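Local coordinates for 6b protein (PDB 3AQ2), which disturbs plant cell proliferation as a toxin-like Agrobacterium protein with an ADP-ribosylation fold, probably by interfering with the host microRNA machinery, at residues P85-S88 with T93-T96; C116-G119 with Y124-G127. One frame throughout, in Å; residues are numbered along the deposited sequence.

Contact 1: P85-S88 with T93-T96; sequences PSNS and TVAT
Asn87 ND2 sits between two oxygens, the backbone O of Val94 and the hydroxyl of Tyr124. Asn87 is part of a classic beta bulge: it and Ser88 both face the residue just before Thr93. The bond from ND2 to Val94 O is 3.0 Å and lies in the amide plane of Asn87, on a lone pair of the carbonyl. The other end of the same amide turns back to the same residue: OD1 accepts the N-H of Val94 at 2.8 Å, again in plane and on a lone pair. Two bonds to the backbone of one residue thus fix the rotation of the amide and settle which end is oxygen. Thr93 and Ala95 pair through their backbones with strand 154-161; at Val94, whose N and O point the other way, the Asn87 amide takes up the bonds a neighbouring strand would make. It gets there because CG stands between the backbone N and carbonyl carbon of Asn87 (chi1 54°). One residue back along the strand, Thr93 OG1 donates to Pro85 O at 2.8 Å, coming from above the carbonyl plane, 39° out of it, while Thr93 CG2 lies 3.3 Å from that same Pro85 O.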
ATOM      1  N   PRO A  85      -3.876   3.238  -5.811  1.00 11.20           N
ATOM      2  CA  PRO A  85      -5.205   3.860  -5.842  1.00 11.49           C
ATOM      3  C   PRO A  85      -5.528   4.618  -4.561  1.00 11.14           C
ATOM      4  O   PRO A  85      -4.994   4.301  -3.492  1.00 11.17           O
ATOM      5  CB  PRO A  85      -6.145   2.657  -5.933  1.00 11.55           C
ATOM      6  CG  PRO A  85      -5.448   1.587  -5.153  1.00 10.72           C
ATOM      7  CD  PRO A  85      -3.937   1.839  -5.333  1.00 10.85           C
ATOM      8  N   SER A  86      -6.403   5.613  -4.666  1.00 11.20           N
ATOM      9  CA  SER A  86      -7.063   6.120  -3.471  1.00 10.52           C
ATOM     10  C   SER A  86      -8.095   5.078  -3.030  1.00 10.73           C
ATOM     11  O   SER A  86      -8.626   4.311  -3.854  1.00 10.60           O
ATOM     12  CB  SER A  86      -7.758   7.455  -3.744  1.00 11.90           C
ATOM     13  OG  SER A  86      -8.752   7.277  -4.741  1.00 12.72           O
ATOM     14  N   ASN A  87      -8.355   5.036  -1.727  1.00  9.92           N
ATOM     15  CA  ASN A  87      -9.425   4.197  -1.182  1.00 10.28           C
ATOM     16  C   ASN A  87     -10.286   4.971  -0.183  1.00 11.41           C
ATOM     17  O   ASN A  87     -10.982   4.388   0.650  1.00 11.63           O
ATOM     18  CB  ASN A  87      -8.868   2.907  -0.561  1.00 10.05           C
ATOM     19  CG  ASN A  87      -7.804   3.170   0.474  1.00  9.35           C
ATOM     20  OD1 ASN A  87      -7.615   4.315   0.911  1.00  9.53           O
ATOM     21  ND2 ASN A  87      -7.101   2.106   0.890  1.00 10.04           N
ATOM     22  N   SER A  88     -10.217   6.297  -0.278  1.00 11.64           N
ATOM     23  CA  SER A  88     -10.957   7.192   0.588  1.00 13.46           C
ATOM     24  C   SER A  88     -11.101   8.516  -0.171  1.00 13.68           C
ATOM     25  O   SER A  88     -10.321   8.776  -1.094  1.00 13.71           O
ATOM     26  CB  SER A  88     -10.168   7.376   1.894  1.00 13.98           C
ATOM     27  OG  SER A  88     -11.035   7.599   2.992  1.00 18.31           O
ATOM     28  N   THR A  93      -5.105   7.557   0.492  1.00  9.96           N
ATOM     29  CA  THR A  93      -4.796   6.132   0.446  1.00  9.44           C
ATOM     30  C   THR A  93      -4.447   5.648   1.849  1.00  9.61           C
ATOM     31  O   THR A  93      -3.466   6.109   2.452  1.00 10.03           O
ATOM     32  CB  THR A  93      -3.621   5.815  -0.501  1.00  9.37           C
ATOM     33  OG1 THR A  93      -3.915   6.322  -1.813  1.00 11.13           O
ATOM     34  CG2 THR A  93      -3.386   4.291  -0.564  1.00  9.26           C
ATOM     35  N   VAL A  94      -5.262   4.724   2.349  1.00  9.11           N
ATOM     36  CA  VAL A  94      -5.082   4.155   3.673  1.00  9.21           C
ATOM     37  C   VAL A  94      -4.396   2.794   3.551  1.00  9.04           C
ATOM     38  O   VAL A  94      -4.848   1.907   2.798  1.00  9.14           O
ATOM     39  CB  VAL A  94      -6.440   4.021   4.421  1.00  9.55           C
ATOM     40  CG1 VAL A  94      -6.279   3.287   5.741  1.00 10.79           C
ATOM     41  CG2 VAL A  94      -7.079   5.393   4.642  1.00 11.66           C
ATOM     42  N   ALA A  95      -3.292   2.647   4.283  1.00  8.99           N
ATOM     43  CA  ALA A  95      -2.545   1.395   4.339  1.00  9.02           C
ATOM     44  C   ALA A  95      -2.483   0.907   5.779  1.00  9.35           C
ATOM     45  O   ALA A  95      -2.619   1.693   6.706  1.00  9.66           O
ATOM     46  CB  ALA A  95      -1.140   1.587   3.766  1.00  9.34           C
ATOM     47  N   THR A  96      -2.290  -0.393   5.965  1.00  8.79           N
ATOM     48  CA  THR A  96      -2.168  -0.932   7.318  1.00  9.41           C
ATOM     49  C   THR A  96      -1.016  -1.912   7.445  1.00  9.67           C
ATOM     50  O   THR A  96      -0.654  -2.576   6.473  1.00 10.34           O
ATOM     51  CB  THR A  96      -3.497  -1.606   7.787  1.00  9.67           C
ATOM     52  OG1 THR A  96      -3.349  -2.071   9.146  1.00 10.17           O
ATOM     53  CG2 THR A  96      -3.914  -2.779   6.860  1.00  9.49           C
TER

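Contact 2: C116-G119 with Y124-G127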
ATOM      1  N   CYS A 116     -12.223   4.012   6.180  1.00 13.64           N
ATOM      2  CA  CYS A 116     -12.140   4.692   4.889  1.00 13.29           C
ATOM      3  C   CYS A 116     -13.509   5.119   4.424  1.00 13.80           C
ATOM      4  O   CYS A 116     -14.437   4.338   4.504  1.00 14.75           O
ATOM      5  CB  CYS A 116     -11.588   3.713   3.854  1.00 12.64           C
ATOM      6  SG  CYS A 116      -9.970   3.045   4.235  1.00 13.55           S
ATOM      7  N   GLY A 117     -13.621   6.331   3.886  1.00 13.75           N
ATOM      8  CA  GLY A 117     -14.889   6.809   3.333  1.00 14.30           C
ATOM      9  C   GLY A 117     -15.119   6.375   1.894  1.00 14.09           C
ATOM     10  O   GLY A 117     -14.374   5.540   1.342  1.00 13.94           O
ATOM     11  N   GLN A 118     -16.164   6.936   1.292  1.00 14.48           N
ATOM     12  CA  GLN A 118     -16.507   6.608  -0.087  1.00 15.05           C
ATOM     13  C   GLN A 118     -16.100   7.753  -0.998  1.00 15.96           C
ATOM     14  O   GLN A 118     -16.045   8.917  -0.570  1.00 16.98           O
ATOM     15  CB  GLN A 118     -18.011   6.340  -0.211  1.00 15.95           C
ATOM     16  CG  GLN A 118     -18.530   5.276   0.755  1.00 14.71           C
ATOM     17  CD  GLN A 118     -19.839   4.645   0.281  1.00 15.47           C
ATOM     18  OE1 GLN A 118     -20.041   4.448  -0.908  1.00 14.99           O
ATOM     19  NE2 GLN A 118     -20.706   4.306   1.217  1.00 16.67           N
ATOM     20  N   GLY A 119     -15.834   7.427  -2.262  1.00 16.79           N
ATOM     21  CA  GLY A 119     -15.480   8.433  -3.261  1.00 17.38           C
ATOM     22  C   GLY A 119     -14.145   8.189  -3.938  1.00 17.21           C
ATOM     23  O   GLY A 119     -13.860   8.779  -4.981  1.00 18.55           O
ATOM     24  N   TYR A 124     -14.436   0.358  -0.208  1.00 10.44           N
ATOM     25  CA  TYR A 124     -14.647  -0.887   0.551  1.00 10.09           C
ATOM     26  C   TYR A 124     -16.093  -1.109   0.961  1.00 10.99           C
ATOM     27  O   TYR A 124     -16.453  -2.204   1.396  1.00 11.41           O
ATOM     28  CB  TYR A 124     -13.757  -0.913   1.794  1.00 10.17           C
ATOM     29  CG  TYR A 124     -12.280  -0.832   1.474  1.00  9.06           C
ATOM     30  CD1 TYR A 124     -11.493   0.207   1.977  1.00 10.15           C
ATOM     31  CD2 TYR A 124     -11.663  -1.799   0.673  1.00  8.71           C
ATOM     32  CE1 TYR A 124     -10.120   0.284   1.684  1.00  9.30           C
ATOM     33  CE2 TYR A 124     -10.292  -1.722   0.384  1.00  7.47           C
ATOM     34  CZ  TYR A 124      -9.529  -0.680   0.897  1.00  9.61           C
ATOM     35  OH  TYR A 124      -8.165  -0.617   0.619  1.00  9.28           O
ATOM     36  N   HIS A 125     -16.924  -0.085   0.801  1.00 11.76           N
ATOM     37  CA  HIS A 125     -18.313  -0.157   1.240  1.00 13.20           C
ATOM     38  C   HIS A 125     -19.177  -1.075   0.373  1.00 14.04           C
ATOM     39  O   HIS A 125     -20.277  -1.452   0.774  1.00 14.39           O
ATOM     40  CB  HIS A 125     -18.886   1.260   1.411  1.00 14.16           C
ATOM     41  CG  HIS A 125     -18.202   2.017   2.505  1.00 13.87           C
ATOM     42  ND1 HIS A 125     -18.740   2.140   3.770  1.00 16.45           N
ATOM     43  CD2 HIS A 125     -16.979   2.603   2.558  1.00 14.08           C
ATOM     44  CE1 HIS A 125     -17.897   2.807   4.542  1.00 15.14           C
ATOM     45  NE2 HIS A 125     -16.818   3.094   3.833  1.00 12.92           N
ATOM     46  N   HIS A 126     -18.651  -1.464  -0.787  1.00 14.14           N
ATOM     47  CA  HIS A 126     -19.313  -2.474  -1.617  1.00 15.35           C
ATOM     48  C   HIS A 126     -19.162  -3.905  -1.121  1.00 15.11           C
ATOM     49  O   HIS A 126     -19.847  -4.805  -1.626  1.00 16.30           O
ATOM     50  CB  HIS A 126     -18.835  -2.377  -3.050  1.00 15.52           C
ATOM     51  CG  HIS A 126     -19.276  -1.121  -3.724  1.00 18.70           C
ATOM     52  ND1 HIS A 126     -20.600  -0.863  -4.012  1.00 21.43           N
ATOM     53  CD2 HIS A 126     -18.579  -0.034  -4.116  1.00 20.88           C
ATOM     54  CE1 HIS A 126     -20.693   0.325  -4.584  1.00 22.74           C
ATOM     55  NE2 HIS A 126     -19.480   0.845  -4.663  1.00 21.41           N
ATOM     56  N   GLY A 127     -18.275  -4.126  -0.156  1.00 14.17           N
ATOM     57  CA  GLY A 127     -18.168  -5.434   0.479  1.00 13.43           C
ATOM     58  C   GLY A 127     -16.815  -6.084   0.240  1.00 12.67           C
ATOM     59  O   GLY A 127     -15.963  -5.516  -0.446  1.00 11.92           O
TER
HETATM   60  O   HOH W   1     -13.337   2.802   0.971  1.00 10.60           O
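Cys116, Gln118, Tyr124 and His125 all turn their first side-chain bond the same way, with the gamma atom anti to the carbonyl carbon and beside the backbone N. For His125 (chi1 -65°) this swings the imidazole back toward 116-119, where NE2 donates to Cys116 O at 2.8 Å. The bond is nearly straight, 169° at the hydrogen, and the oxygen lies in the plane of the ring as well as the nitrogen in the plane of the carbonyl, so the His125 ring meets the Cys116 backbone edge-on. One face of the imidazole is taken by Gln118: its CG makes a CH-pi contact 3.9 Å from the ring centroid. Beyond CG the glutamine chain is extended, and its amide runs on over the root of the ring, with NE2 3.6 Å from His125 CB and the amide plane only 12° from that of the imidazole. Gln118 OE1 is held by Asn123 ND2, while Asn123 OD1 takes the backbone N-H of His125, so one asparagine holds both the Gln118 amide and the His125 backbone. The setting is a loop that leaves helix 105-115 at Cys116 and folds back as the short 3-10 turn 124-126, closed by a backbone bond from Gly127 N to Tyr124 O. Tyr124 enters the contact with the edge of its ring, not a face: Cys116 SG lies near the ring plane, 3.8 Å from CE1, a sulfur-aromatic contact. Between the two segments a water lies 3.0 Å from Gly117 O, to which it can donate, and accepts from Tyr124 N at 2.9 Å.

Contact 1 closes before contact 2 opens, with helix 105-115 between them along the chain, yet their centres lie 10 Å apart and they touch. Two probable hydrogen bonds join them: the one between Asn87 and Tyr124, and Gly117 N to Ser88 OG at 3.0 Å. Asn87 O also packs on Cys116 CB at 3.3 Å. Tyr124 OH bonds in addition to Tyr69 O, which ties the 3-10 turn to strand 66-70. Contact 1 is buried, about 7 Å from the chain centre, and contact 2 lies farther out, about 16 Å from it. The long loop after helix 105-115 is thereby fastened to the bulged approach to strand 93-96.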